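Endoglucanase A (Clostridium longisporum, PDB 6Q1I) hydrolyses internal beta-1,4-glucosidic linkages in barley beta-glucan, lichenan and carboxymethylcellulose, also attacks xylan, and prefers the longer cello-oligosaccharides. Local coordinates at residues 126-129 and 130-134; 135-138 and 139-143; 115-118 and 119-122; 81-84 and 85-89; 177-180 and 181-185. One frame throughout, in Å; residues are numbered along the deposited sequence.

Contact 1 of 5, residues 126-129 and 130-134; sequences AKES and SVTPK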
loop_
_atom_site.group_PDB
_atom_site.type_symbol
_atom_site.label_atom_id
_atom_site.label_comp_id
_atom_site.label_asym_id
_atom_site.label_seq_id
_atom_site.Cartn_x
_atom_site.Cartn_y
_atom_site.Cartn_z
ATOM N N ALA A 126 -23.224 -11.545 -5.482
ATOM C CA ALA A 126 -24.087 -11.965 -4.382
ATOM C C ALA A 126 -23.822 -11.188 -3.097
ATOM O O ALA A 126 -24.722 -11.064 -2.259
ATOM C CB ALA A 126 -23.905 -13.457 -4.113
ATOM N N LYS A 127 -22.604 -10.680 -2.903
ATOM C CA LYS A 127 -22.271 -9.956 -1.684
ATOM C C LYS A 127 -22.323 -8.447 -1.847
ATOM O O LYS A 127 -22.248 -7.731 -0.847
ATOM C CB LYS A 127 -20.886 -10.371 -1.190
ATOM C CG LYS A 127 -20.842 -11.777 -0.628
ATOM C CD LYS A 127 -21.541 -11.857 0.704
ATOM C CE LYS A 127 -21.435 -13.248 1.296
ATOM N NZ LYS A 127 -22.011 -13.282 2.665
ATOM N N GLU A 128 -22.484 -7.954 -3.071
ATOM C CA GLU A 128 -22.409 -6.518 -3.321
ATOM C C GLU A 128 -23.383 -5.724 -2.450
ATOM O O GLU A 128 -23.038 -4.645 -1.955
ATOM C CB GLU A 128 -22.676 -6.269 -4.803
ATOM C CG GLU A 128 -22.226 -4.951 -5.302
ATOM C CD GLU A 128 -22.330 -4.796 -6.822
ATOM O OE1 GLU A 128 -22.605 -5.768 -7.586
ATOM O OE2 GLU A 128 -22.117 -3.652 -7.255
ATOM N N SER A 129 -24.609 -6.219 -2.262
ATOM C CA SER A 129 -25.602 -5.431 -1.536
ATOM C C SER A 129 -25.283 -5.316 -0.051
ATOM O O SER A 129 -25.757 -4.383 0.605
ATOM C CB SER A 129 -27.001 -6.024 -1.722
ATOM O OG SER A 129 -27.096 -7.276 -1.072
ATOM N N SER A 130 -24.513 -6.251 0.501
ATOM C CA SER A 130 -24.133 -6.167 1.904
ATOM C C SER A 130 -22.811 -5.444 2.108
ATOM O O SER A 130 -22.609 -4.820 3.151
ATOM C CB SER A 130 -24.074 -7.566 2.521
ATOM O OG SER A 130 -23.204 -8.415 1.818
ATOM N N VAL A 131 -21.922 -5.478 1.122
ATOM C CA VAL A 131 -20.627 -4.826 1.245
ATOM C C VAL A 131 -20.739 -3.331 0.998
ATOM O O VAL A 131 -20.157 -2.528 1.731
ATOM C CB VAL A 131 -19.628 -5.462 0.263
ATOM C CG1 VAL A 131 -18.307 -4.689 0.272
ATOM C CG2 VAL A 131 -19.417 -6.930 0.596
ATOM N N THR A 132 -21.453 -2.936 -0.057
ATOM C CA THR A 132 -21.346 -1.565 -0.550
ATOM C C THR A 132 -21.795 -0.534 0.474
ATOM O O THR A 132 -21.050 0.433 0.707
ATOM C CB THR A 132 -22.065 -1.426 -1.897
ATOM O OG1 THR A 132 -21.533 -2.380 -2.828
ATOM C CG2 THR A 132 -21.871 -0.018 -2.457
ATOM N N PRO A 133 -22.956 -0.665 1.123
ATOM C CA PRO A 133 -23.335 0.376 2.092
ATOM C C PRO A 133 -22.348 0.493 3.241
ATOM O O PRO A 133 -22.083 1.598 3.722
ATOM C CB PRO A 133 -24.732 -0.055 2.568
ATOM C CG PRO A 133 -25.220 -1.046 1.578
ATOM C CD PRO A 133 -24.027 -1.660 0.913
ATOM N N LYS A 134 -21.809 -0.640 3.699
ATOM C CA LYS A 134 -20.863 -0.634 4.807
ATOM C C LYS A 134 -19.547 0.008 4.395
ATOM O O LYS A 134 -18.988 0.818 5.141
ATOM C CB LYS A 134 -20.659 -2.067 5.290
ATOM C CG LYS A 134 -19.670 -2.238 6.418
ATOM C CD LYS A 134 -19.703 -3.669 6.922
ATOM C CE LYS A 134 -18.580 -3.974 7.878
ATOM N NZ LYS A 134 -18.704 -5.364 8.403
HETATM O O HOH W 1 -25.303 -9.229 -0.240
HETATM O O HOH W 2 -21.207 -1.883 -5.566
#
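T132 reaches back one helical turn to E128, and its side chain repays following atom by atom. T132 CB sits 3.4 Å from E128 O. From there T132 OG1 swings to the side of its own backbone N, anti to the carbonyl carbon (chi1 -56°), and donates to E128 O over 2.9 Å. T132 N donates to the same oxygen from the opposite face of the carbonyl plane, so two bonds from one residue grip it. T132 OG1 also passes E128 CG at 3.6 Å, because the two side chains run side by side and point the same way. A water then closes a ring at the tip: it donates to both T132 OG1 and E128 OE2.

One residue earlier, K127 O is held by three donors. V131 N lies nearly along the C=O axis, while S130 N and S130 OG (2.9 Å from K127 O) approach from directions tilted well off it. P133 brings no N-H to the next carbonyl; its CD packs on S129 O at 3.2 Å instead, and the helix kinks there.

This is the opening of helix 128-145, which leads from barrel strand 109-113 to strand 153-156. Helix 175-194 flanks it: K183 touches E128, and Y184 packs on V131 and T132, while K134 turns to the indole of W120 in a cation-pi contact.

Contact 2 of 5, residues 135-138 and 139-143; sequences LKTL and WTQIS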
loop_
_atom_site.group_PDB
_atom_site.type_symbol
_atom_site.label_atom_id
_atom_site.label_comp_id
_atom_site.label_asym_id
_atom_site.label_seq_id
_atom_site.Cartn_x
_atom_site.Cartn_y
_atom_site.Cartn_z
ATOM N N LEU A 135 -19.054 -0.318 3.198
ATOM C CA LEU A 135 -17.820 0.295 2.707
ATOM C C LEU A 135 -17.989 1.796 2.531
ATOM O O LEU A 135 -17.071 2.571 2.832
ATOM C CB LEU A 135 -17.404 -0.369 1.394
ATOM C CG LEU A 135 -16.107 0.134 0.759
ATOM C CD1 LEU A 135 -14.907 -0.093 1.664
ATOM C CD2 LEU A 135 -15.893 -0.529 -0.585
ATOM N N LYS A 136 -19.165 2.223 2.067
ATOM C CA LYS A 136 -19.427 3.646 1.879
ATOM C C LYS A 136 -19.486 4.385 3.214
ATOM O O LYS A 136 -18.929 5.480 3.345
ATOM C CB LYS A 136 -20.718 3.826 1.077
ATOM C CG LYS A 136 -20.577 3.396 -0.384
ATOM C CD LYS A 136 -21.837 3.671 -1.202
ATOM C CE LYS A 136 -22.041 5.151 -1.485
ATOM N NZ LYS A 136 -21.014 5.722 -2.404
ATOM N N THR A 137 -20.141 3.808 4.225
ATOM C CA THR A 137 -20.179 4.457 5.531
ATOM C C THR A 137 -18.788 4.515 6.156
ATOM O O THR A 137 -18.420 5.511 6.789
ATOM C CB THR A 137 -21.143 3.725 6.463
ATOM O OG1 THR A 137 -22.417 3.551 5.829
ATOM C CG2 THR A 137 -21.308 4.537 7.739
ATOM N N LEU A 138 -18.000 3.450 5.989
ATOM C CA LEU A 138 -16.620 3.466 6.460
ATOM C C LEU A 138 -15.835 4.608 5.822
ATOM O O LEU A 138 -15.190 5.400 6.521
ATOM C CB LEU A 138 -15.961 2.116 6.173
ATOM C CG LEU A 138 -14.463 2.033 6.487
ATOM C CD1 LEU A 138 -14.176 2.320 7.960
ATOM C CD2 LEU A 138 -13.934 0.676 6.095
ATOM N N TRP A 139 -15.874 4.713 4.485
ATOM C CA TRP A 139 -15.116 5.771 3.822
ATOM C C TRP A 139 -15.668 7.159 4.131
ATOM O O TRP A 139 -14.902 8.128 4.171
ATOM C CB TRP A 139 -14.967 5.512 2.312
ATOM C CG TRP A 139 -13.681 4.788 2.059
ATOM C CD1 TRP A 139 -13.518 3.495 1.640
ATOM C CD2 TRP A 139 -12.367 5.318 2.263
ATOM N NE1 TRP A 139 -12.169 3.191 1.580
ATOM C CE2 TRP A 139 -11.448 4.295 1.957
ATOM C CE3 TRP A 139 -11.881 6.557 2.687
ATOM C CZ2 TRP A 139 -10.065 4.481 2.060
ATOM C CZ3 TRP A 139 -10.515 6.738 2.791
ATOM C CH2 TRP A 139 -9.623 5.703 2.483
ATOM N N THR A 140 -16.976 7.289 4.354
ATOM C CA THR A 140 -17.505 8.578 4.790
ATOM C C THR A 140 -16.827 9.020 6.077
ATOM O O THR A 140 -16.388 10.167 6.199
ATOM C CB THR A 140 -19.023 8.509 4.965
ATOM O OG1 THR A 140 -19.628 8.262 3.694
ATOM C CG2 THR A 140 -19.587 9.816 5.508
ATOM N N GLN A 141 -16.708 8.099 7.040
ATOM C CA GLN A 141 -16.150 8.439 8.345
ATOM C C GLN A 141 -14.652 8.712 8.266
ATOM O O GLN A 141 -14.162 9.656 8.892
ATOM C CB GLN A 141 -16.457 7.318 9.337
ATOM C CG GLN A 141 -17.934 7.223 9.689
ATOM C CD GLN A 141 -18.238 6.004 10.514
ATOM O OE1 GLN A 141 -17.919 5.947 11.699
ATOM N NE2 GLN A 141 -18.845 5.010 9.892
ATOM N N ILE A 142 -13.901 7.904 7.509
ATOM C CA ILE A 142 -12.473 8.177 7.361
ATOM C C ILE A 142 -12.286 9.542 6.713
ATOM O O ILE A 142 -11.476 10.362 7.156
ATOM C CB ILE A 142 -11.774 7.079 6.537
ATOM C CG1 ILE A 142 -11.889 5.692 7.176
ATOM C CG2 ILE A 142 -10.295 7.430 6.332
ATOM C CD1 ILE A 142 -11.487 4.559 6.229
ATOM N N SER A 143 -13.037 9.798 5.635
ATOM C CA SER A 143 -12.909 11.051 4.894
ATOM C C SER A 143 -13.229 12.251 5.766
ATOM O O SER A 143 -12.550 13.278 5.708
ATOM C CB SER A 143 -13.882 11.042 3.710
ATOM O OG SER A 143 -13.502 10.082 2.762
#
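Q141 sets CG anti to its own carbonyl carbon (chi1 -69°), then runs out extended, and that brings its amide alongside T137, one turn back in the same helix. The helix, 128-145, belongs to the outer layer of a (beta/alpha)8 TIM barrel. Q141 NE2 donates to T137 O at 3.2 Å from well above the carbonyl plane, while Q141 N reaches the same oxygen from the opposite face. The amide has stronger partners outside the helix: NE2 donates to N86 O and OE1 accepts from L88 N, which fastens the loop before helix 90-105 to this turn.

T140 repeats the pattern of a doubly gripped carbonyl. Its OG1 and N both donate to K136 O, again from opposite faces. K136 itself sends NZ away to a salt bridge with E190.

The buried flank is largely apolar. L138 CD1 lies 3.9 Å from I142 CD1 where the two side chains cross obliquely. W139 pairs with L135, both pointing the same way, and its NE1 donates to T157 O. At the indole edge, near the ring plane, L135 CD1 meets W139 CD1 at 3.8 Å; over one face, displaced toward the rim, I142 CD1 stands 4.0 Å above the plane.

Contact 3 of 5, residues 115-118 and 119-122; sequences HHEG and NWVI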
loop_
_atom_site.group_PDB
_atom_site.type_symbol
_atom_site.label_atom_id
_atom_site.label_comp_id
_atom_site.label_asym_id
_atom_site.label_seq_id
_atom_site.Cartn_x
_atom_site.Cartn_y
_atom_site.Cartn_z
ATOM N N HIS A 115 -7.226 -1.960 4.608
ATOM C CA HIS A 115 -6.206 -2.974 4.418
ATOM C C HIS A 115 -6.826 -4.375 4.448
ATOM O O HIS A 115 -7.387 -4.809 3.439
ATOM C CB HIS A 115 -4.998 -2.755 5.327
ATOM C CG HIS A 115 -3.762 -3.379 4.784
ATOM N ND1 HIS A 115 -3.043 -2.811 3.757
ATOM C CD2 HIS A 115 -3.149 -4.550 5.077
ATOM C CE1 HIS A 115 -2.019 -3.587 3.466
ATOM N NE2 HIS A 115 -2.064 -4.653 4.245
ATOM N N HIS A 116 -6.718 -5.113 5.555
ATOM C CA HIS A 116 -7.173 -6.510 5.585
ATOM C C HIS A 116 -8.676 -6.586 5.866
ATOM O O HIS A 116 -9.123 -6.960 6.955
ATOM C CB HIS A 116 -6.414 -7.319 6.628
ATOM C CG HIS A 116 -4.962 -7.512 6.340
ATOM N ND1 HIS A 116 -4.495 -7.910 5.109
ATOM C CD2 HIS A 116 -3.877 -7.416 7.147
ATOM C CE1 HIS A 116 -3.182 -8.043 5.167
ATOM N NE2 HIS A 116 -2.781 -7.741 6.391
ATOM N N GLU A 117 -9.465 -6.245 4.844
ATOM C CA GLU A 117 -10.920 -6.231 4.951
ATOM C C GLU A 117 -11.587 -7.392 4.213
ATOM O O GLU A 117 -12.814 -7.423 4.115
ATOM C CB GLU A 117 -11.517 -4.905 4.460
ATOM C CG GLU A 117 -10.800 -3.628 4.898
ATOM C CD GLU A 117 -10.857 -3.289 6.375
ATOM O OE1 GLU A 117 -11.609 -3.921 7.155
ATOM O OE2 GLU A 117 -10.122 -2.342 6.738
ATOM N N GLY A 118 -10.813 -8.348 3.701
ATOM C CA GLY A 118 -11.320 -9.346 2.774
ATOM C C GLY A 118 -12.255 -10.386 3.369
ATOM O O GLY A 118 -12.884 -11.128 2.602
ATOM N N ASN A 119 -12.344 -10.487 4.699
ATOM C CA ASN A 119 -13.370 -11.335 5.294
ATOM C C ASN A 119 -14.771 -10.783 5.066
ATOM O O ASN A 119 -15.740 -11.547 5.153
ATOM C CB ASN A 119 -13.139 -11.500 6.798
ATOM C CG ASN A 119 -13.219 -10.186 7.537
ATOM O OD1 ASN A 119 -12.494 -9.263 7.220
ATOM N ND2 ASN A 119 -14.130 -10.080 8.495
ATOM N N TRP A 120 -14.900 -9.478 4.813
ATOM C CA TRP A 120 -16.196 -8.863 4.562
ATOM C C TRP A 120 -16.294 -8.159 3.216
ATOM O O TRP A 120 -17.376 -8.143 2.636
ATOM C CB TRP A 120 -16.622 -7.933 5.723
ATOM C CG TRP A 120 -15.812 -6.670 5.921
ATOM C CD1 TRP A 120 -14.669 -6.527 6.651
ATOM C CD2 TRP A 120 -16.117 -5.374 5.403
ATOM N NE1 TRP A 120 -14.231 -5.224 6.603
ATOM C CE2 TRP A 120 -15.108 -4.495 5.843
ATOM C CE3 TRP A 120 -17.145 -4.871 4.606
ATOM C CZ2 TRP A 120 -15.095 -3.140 5.504
ATOM C CZ3 TRP A 120 -17.134 -3.538 4.271
ATOM C CH2 TRP A 120 -16.116 -2.680 4.719
ATOM N N VAL A 121 -15.207 -7.595 2.693
ATOM C CA VAL A 121 -15.208 -7.012 1.352
ATOM C C VAL A 121 -15.003 -8.154 0.365
ATOM O O VAL A 121 -13.872 -8.484 -0.010
ATOM C CB VAL A 121 -14.163 -5.895 1.192
ATOM C CG1 VAL A 121 -14.180 -5.351 -0.226
ATOM C CG2 VAL A 121 -14.436 -4.789 2.191
ATOM N N ILE A 122 -16.096 -8.792 -0.019
ATOM C CA ILE A 122 -16.085 -9.980 -0.862
ATOM C C ILE A 122 -16.568 -9.555 -2.242
ATOM O O ILE A 122 -17.721 -9.118 -2.375
ATOM C CB ILE A 122 -16.984 -11.073 -0.266
ATOM C CG1 ILE A 122 -16.449 -11.517 1.100
ATOM C CG2 ILE A 122 -17.087 -12.244 -1.229
ATOM C CD1 ILE A 122 -17.490 -12.222 1.942
#
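The active-site end of the (beta/alpha)8 catalytic domain includes the loop after barrel strand 109-113, where the side chains of E117 and W120 run side by side. The same loop carries H116, whose side chain comes within about 6 Å of that of Q160 and about 7 Å of that of Q284, the positions assigned by similarity to the proton donor and the nucleophile and both changed to glutamine here.

Beyond H116 the chain winds through a tight, helix-like turn around E117 O. W120 N donates to E117 O from above the carbonyl plane at 3.0 Å, and V121 N adds a nearly straight bond of 2.8 Å (176° at the hydrogen). E117 O also lies over one face of the indole.

The side chains tie the turn together a second time. W120 CG lies between its backbone N and carbonyl carbon (chi1 68°), which folds the ring back alongside E117. W120 NE1 donates to E117 OE1 at 3.0 Å; the oxygen sits in the plane of the indole, at its edge, and is met on its anti side, with carboxylate and ring planes 67° apart. The carboxylate has two further partners outside the turn: W78 N donates to E117 OE2 and G79 N to E117 OE1. This buried group therefore has three N-H donors, which would probably stabilise its negative charge.

V121 packs against both partners: its CG2 touches E117 CB at 3.7 Å and stands 3.4 Å above one face of the W120 ring, displaced toward the rim.

Contact 4 of 5, residues 81-84 and 85-89; sequences HLDG and NNKLN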
loop_
_atom_site.group_PDB
_atom_site.type_symbol
_atom_site.label_atom_id
_atom_site.label_comp_id
_atom_site.label_asym_id
_atom_site.label_seq_id
_atom_site.Cartn_x
_atom_site.Cartn_y
_atom_site.Cartn_z
ATOM N N HIS A 81 -13.086 -2.341 14.102
ATOM C CA HIS A 81 -13.303 -1.133 14.886
ATOM C C HIS A 81 -14.675 -0.532 14.648
ATOM O O HIS A 81 -14.965 0.543 15.177
ATOM C CB HIS A 81 -12.182 -0.133 14.584
ATOM C CG HIS A 81 -10.827 -0.733 14.747
ATOM N ND1 HIS A 81 -10.290 -1.009 15.984
ATOM C CD2 HIS A 81 -9.940 -1.200 13.839
ATOM C CE1 HIS A 81 -9.117 -1.591 15.832
ATOM N NE2 HIS A 81 -8.882 -1.724 14.539
ATOM N N LEU A 82 -15.523 -1.213 13.885
ATOM C CA LEU A 82 -16.887 -0.782 13.638
ATOM C C LEU A 82 -17.833 -1.455 14.626
ATOM O O LEU A 82 -17.729 -2.658 14.886
ATOM C CB LEU A 82 -17.295 -1.189 12.224
ATOM C CG LEU A 82 -16.573 -0.531 11.048
ATOM C CD1 LEU A 82 -16.857 -1.281 9.765
ATOM C CD2 LEU A 82 -17.008 0.918 10.924
ATOM N N ASP A 83 -18.761 -0.675 15.172
ATOM C CA ASP A 83 -19.790 -1.230 16.045
ATOM C C ASP A 83 -20.927 -1.801 15.195
ATOM O O ASP A 83 -20.844 -1.859 13.966
ATOM C CB ASP A 83 -20.208 -0.214 17.115
ATOM C CG ASP A 83 -21.081 0.928 16.580
ATOM O OD1 ASP A 83 -21.555 0.885 15.423
ATOM O OD2 ASP A 83 -21.294 1.891 17.348
ATOM N N GLY A 84 -21.992 -2.256 15.852
ATOM C CA GLY A 84 -23.086 -2.892 15.137
ATOM C C GLY A 84 -23.859 -1.964 14.225
ATOM O O GLY A 84 -24.632 -2.447 13.388
ATOM N N ASN A 85 -23.680 -0.653 14.380
ATOM C CA ASN A 85 -24.255 0.345 13.492
ATOM C C ASN A 85 -23.250 0.845 12.467
ATOM O O ASN A 85 -23.509 1.850 11.804
ATOM C CB ASN A 85 -24.783 1.535 14.295
ATOM C CG ASN A 85 -25.842 1.137 15.296
ATOM O OD1 ASN A 85 -25.777 1.508 16.469
ATOM N ND2 ASN A 85 -26.826 0.376 14.839
ATOM N N ASN A 86 -22.101 0.184 12.344
ATOM C CA ASN A 86 -21.042 0.602 11.430
ATOM C C ASN A 86 -20.471 1.974 11.779
ATOM O O ASN A 86 -19.981 2.683 10.900
ATOM C CB ASN A 86 -21.485 0.538 9.966
ATOM C CG ASN A 86 -21.605 -0.886 9.465
ATOM O OD1 ASN A 86 -20.852 -1.769 9.876
ATOM N ND2 ASN A 86 -22.546 -1.114 8.559
ATOM N N LYS A 87 -20.487 2.345 13.061
ATOM C CA LYS A 87 -19.794 3.545 13.519
ATOM C C LYS A 87 -18.398 3.165 14.005
ATOM O O LYS A 87 -18.239 2.215 14.781
ATOM C CB LYS A 87 -20.562 4.251 14.642
ATOM C CG LYS A 87 -19.923 5.578 15.071
ATOM C CD LYS A 87 -20.794 6.381 16.027
ATOM C CE LYS A 87 -20.545 6.001 17.474
ATOM N NZ LYS A 87 -21.556 6.615 18.398
ATOM N N LEU A 88 -17.392 3.910 13.551
ATOM C CA LEU A 88 -16.022 3.658 13.979
ATOM C C LEU A 88 -15.816 4.075 15.423
ATOM O O LEU A 88 -16.291 5.124 15.863
ATOM C CB LEU A 88 -15.028 4.459 13.140
ATOM C CG LEU A 88 -14.668 3.880 11.775
ATOM C CD1 LEU A 88 -13.823 4.881 10.981
ATOM C CD2 LEU A 88 -13.934 2.559 11.900
ATOM N N ASN A 89 -15.065 3.262 16.145
ATOM C CA ASN A 89 -14.633 3.631 17.483
ATOM C C ASN A 89 -13.752 4.874 17.426
ATOM O O ASN A 89 -12.813 4.956 16.631
ATOM C CB ASN A 89 -13.870 2.467 18.094
ATOM C CG ASN A 89 -13.317 2.795 19.448
ATOM O OD1 ASN A 89 -12.214 3.313 19.567
ATOM N ND2 ASN A 89 -14.083 2.502 20.486
HETATM O O HOH W 3 -18.316 2.947 17.753
HETATM O O HOH W 4 -23.486 3.275 17.181
#
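D83 and K87 close a small beta-hairpin in the loop between strand 71-74 and helix 90-105. A type I turn runs from D83 to N86, and N86 takes left-handed backbone angles (63°/30°), the G1-bulge pattern of a 3:5 hairpin. L82 and L88 form the single bridge as a non-hydrogen-bonded antiparallel pair, flanked by the bonds H81 O to N89 N and D83 N to K87 O.

The side chain of D83 does most of the work. Its CG stands between the backbone N and the carbonyl carbon (chi1 74°), the crowded position, which tucks the carboxylate back over the turn. D83 OD1 then accepts N85 N at 2.8 Å, making an Asx turn, and K87 N at 3.0 Å. These two donors come from opposite faces of the carboxylate plane. D83 OD2 takes a water at 2.6 Å that also donates to N85 OD1; a second water bonds K87 O and, weakly, D83 OD2.

Away from the carboxylate, L82 and L88 both place CG beside the backbone N, and L82 CD2 meets L88 CD2 at 3.6 Å. L82 CD2 also rests on N86 O at 3.5 Å. N89 turns its side chain onward instead, with OD1 capping W92 N at the start of helix 90-105.

K87 passes its CB 3.6 Å from D83 OD1, yet K87 NZ stays 4.8 Å from D83 OD2. The carboxylate is therefore satisfied chiefly by backbone N-H groups and water, an environment that probably favours its charged form, with the lysine adding at most a longer-range attraction.

Contact 5 of 5, residues 177-180 and 181-185; sequences SRDV and VNKYN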
loop_
_atom_site.group_PDB
_atom_site.type_symbol
_atom_site.label_atom_id
_atom_site.label_comp_id
_atom_site.label_asym_id
_atom_site.label_seq_id
_atom_site.Cartn_x
_atom_site.Cartn_y
_atom_site.Cartn_z
ATOM N N SER A 177 -15.657 -10.837 -10.499
ATOM C CA SER A 177 -15.005 -10.261 -9.329
ATOM C C SER A 177 -14.156 -9.043 -9.694
ATOM O O SER A 177 -14.053 -8.109 -8.891
ATOM C CB SER A 177 -14.209 -11.325 -8.569
ATOM O OG SER A 177 -13.241 -11.969 -9.370
ATOM N N ARG A 178 -13.564 -9.017 -10.894
ATOM C CA ARG A 178 -12.871 -7.804 -11.334
ATOM C C ARG A 178 -13.852 -6.652 -11.536
ATOM O O ARG A 178 -13.551 -5.504 -11.187
ATOM C CB ARG A 178 -12.018 -8.075 -12.576
ATOM C CG ARG A 178 -10.876 -9.059 -12.325
ATOM C CD ARG A 178 -9.918 -9.210 -13.516
ATOM N NE ARG A 178 -10.561 -9.732 -14.718
ATOM C CZ ARG A 178 -10.681 -11.022 -15.028
ATOM N NH1 ARG A 178 -10.182 -11.973 -14.254
ATOM N NH2 ARG A 178 -11.299 -11.373 -16.151
ATOM N N ASP A 179 -15.041 -6.944 -12.062
ATOM C CA ASP A 179 -16.096 -5.937 -12.161
ATOM C C ASP A 179 -16.477 -5.414 -10.778
ATOM O O ASP A 179 -16.544 -4.199 -10.559
ATOM C CB ASP A 179 -17.298 -6.567 -12.871
ATOM C CG ASP A 179 -18.435 -5.595 -13.112
ATOM O OD1 ASP A 179 -18.183 -4.398 -13.343
ATOM O OD2 ASP A 179 -19.598 -6.057 -13.090
ATOM N N VAL A 180 -16.696 -6.316 -9.815
ATOM C CA VAL A 180 -17.130 -5.870 -8.492
ATOM C C VAL A 180 -16.038 -5.064 -7.788
ATOM O O VAL A 180 -16.337 -4.085 -7.099
ATOM C CB VAL A 180 -17.659 -7.036 -7.643
ATOM C CG1 VAL A 180 -17.997 -6.573 -6.227
ATOM C CG2 VAL A 180 -18.900 -7.652 -8.305
ATOM N N VAL A 181 -14.763 -5.428 -7.963
ATOM C CA VAL A 181 -13.694 -4.604 -7.397
ATOM C C VAL A 181 -13.778 -3.178 -7.937
ATOM O O VAL A 181 -13.655 -2.208 -7.188
ATOM C CB VAL A 181 -12.310 -5.235 -7.638
ATOM C CG1 VAL A 181 -11.202 -4.222 -7.321
ATOM C CG2 VAL A 181 -12.148 -6.476 -6.790
ATOM N N ASN A 182 -13.977 -3.031 -9.254
ATOM C CA ASN A 182 -14.136 -1.694 -9.816
ATOM C C ASN A 182 -15.324 -0.966 -9.192
ATOM O O ASN A 182 -15.250 0.235 -8.921
ATOM C CB ASN A 182 -14.334 -1.761 -11.334
ATOM C CG ASN A 182 -13.051 -2.024 -12.089
ATOM O OD1 ASN A 182 -11.998 -1.465 -11.777
ATOM N ND2 ASN A 182 -13.145 -2.847 -13.122
ATOM N N LYS A 183 -16.427 -1.682 -8.959
ATOM C CA LYS A 183 -17.613 -1.063 -8.372
ATOM C C LYS A 183 -17.381 -0.653 -6.921
ATOM O O LYS A 183 -17.865 0.395 -6.485
ATOM C CB LYS A 183 -18.807 -2.009 -8.505
ATOM C CG LYS A 183 -19.242 -2.190 -9.966
ATOM C CD LYS A 183 -20.328 -3.245 -10.195
ATOM C CE LYS A 183 -20.899 -3.113 -11.606
ATOM N NZ LYS A 183 -21.654 -4.325 -12.063
ATOM N N TYR A 184 -16.654 -1.466 -6.151
ATOM C CA TYR A 184 -16.333 -1.089 -4.779
ATOM C C TYR A 184 -15.412 0.128 -4.756
ATOM O O TYR A 184 -15.588 1.031 -3.928
ATOM C CB TYR A 184 -15.683 -2.259 -4.042
ATOM C CG TYR A 184 -16.573 -3.445 -3.710
ATOM C CD1 TYR A 184 -17.959 -3.355 -3.743
ATOM C CD2 TYR A 184 -16.008 -4.659 -3.333
ATOM C CE1 TYR A 184 -18.753 -4.441 -3.423
ATOM C CE2 TYR A 184 -16.798 -5.748 -3.006
ATOM C CZ TYR A 184 -18.170 -5.637 -3.062
ATOM O OH TYR A 184 -18.982 -6.705 -2.763
ATOM N N ASN A 185 -14.395 0.148 -5.625
ATOM C CA ASN A 185 -13.518 1.313 -5.708
ATOM C C ASN A 185 -14.317 2.571 -6.037
ATOM O O ASN A 185 -14.096 3.632 -5.441
ATOM C CB ASN A 185 -12.440 1.109 -6.781
ATOM C CG ASN A 185 -11.316 0.187 -6.349
ATOM O OD1 ASN A 185 -11.039 0.004 -5.158
ATOM N ND2 ASN A 185 -10.621 -0.367 -7.335
HETATM O O HOH W 5 -16.095 -3.023 -14.123
#
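V180 and Y184 lie side by side, pointing the same way, one turn apart. The valine sets CG1 beside its carbonyl carbon, opposite the backbone N (chi1 175°), and so carries this methyl over a face of the tyrosine. V180 CG1 sits 3.5 Å from the centroid of the Y184 ring, 21° off the normal: a CH-pi contact, displaced toward the hydroxyl end, where Y184 CZ is 3.3 Å away. Y184 OH hydrogen-bonds to I122 O.

Both residues belong to helix 175-194, the helix following barrel strand 153-156 in the (beta/alpha)8 fold, and Y184 also packs against L135 of the preceding helix 128-145.

On the outer side D179 and K183 approach at a slant. In the one of its two conformers described here, the K183 chain is extended beyond CG and runs back over the turn, its CE 3.5 Å from D179 OD1 and its NZ donating to D179 OD2 at 2.9 Å on the syn side, a salt bridge that may be only part-time. D179 OD2 is also hydrogen-bonded to Y125 OH, while D179 OD1 takes a water at 2.6 Å. That water accepts from N182 ND2, whose stronger partner is D220 O.

All five contacts lie in one TIM-barrel domain, strung along the chain in the order 4, 3, 1, 2, 5. Contacts 1 and 2 adjoin on helix 128-145, their centres 14 Å apart, and the other three gather round it. Contact 5, on the neighbouring helix 175-194, is about 11 Å from contact 1, centre to centre, and reaches contact 3 through Y184. Contact 3, the loop nearest the catalytic positions, packs against the start of helix 128-145. The hairpin of contact 4 fastens to contact 2 through Q141 but stays about 13 Å, nearest atoms, from contact 5. Helix 128-145, in the outer layer, thus packs against the active-site loop, the hairpin and the next helix alike.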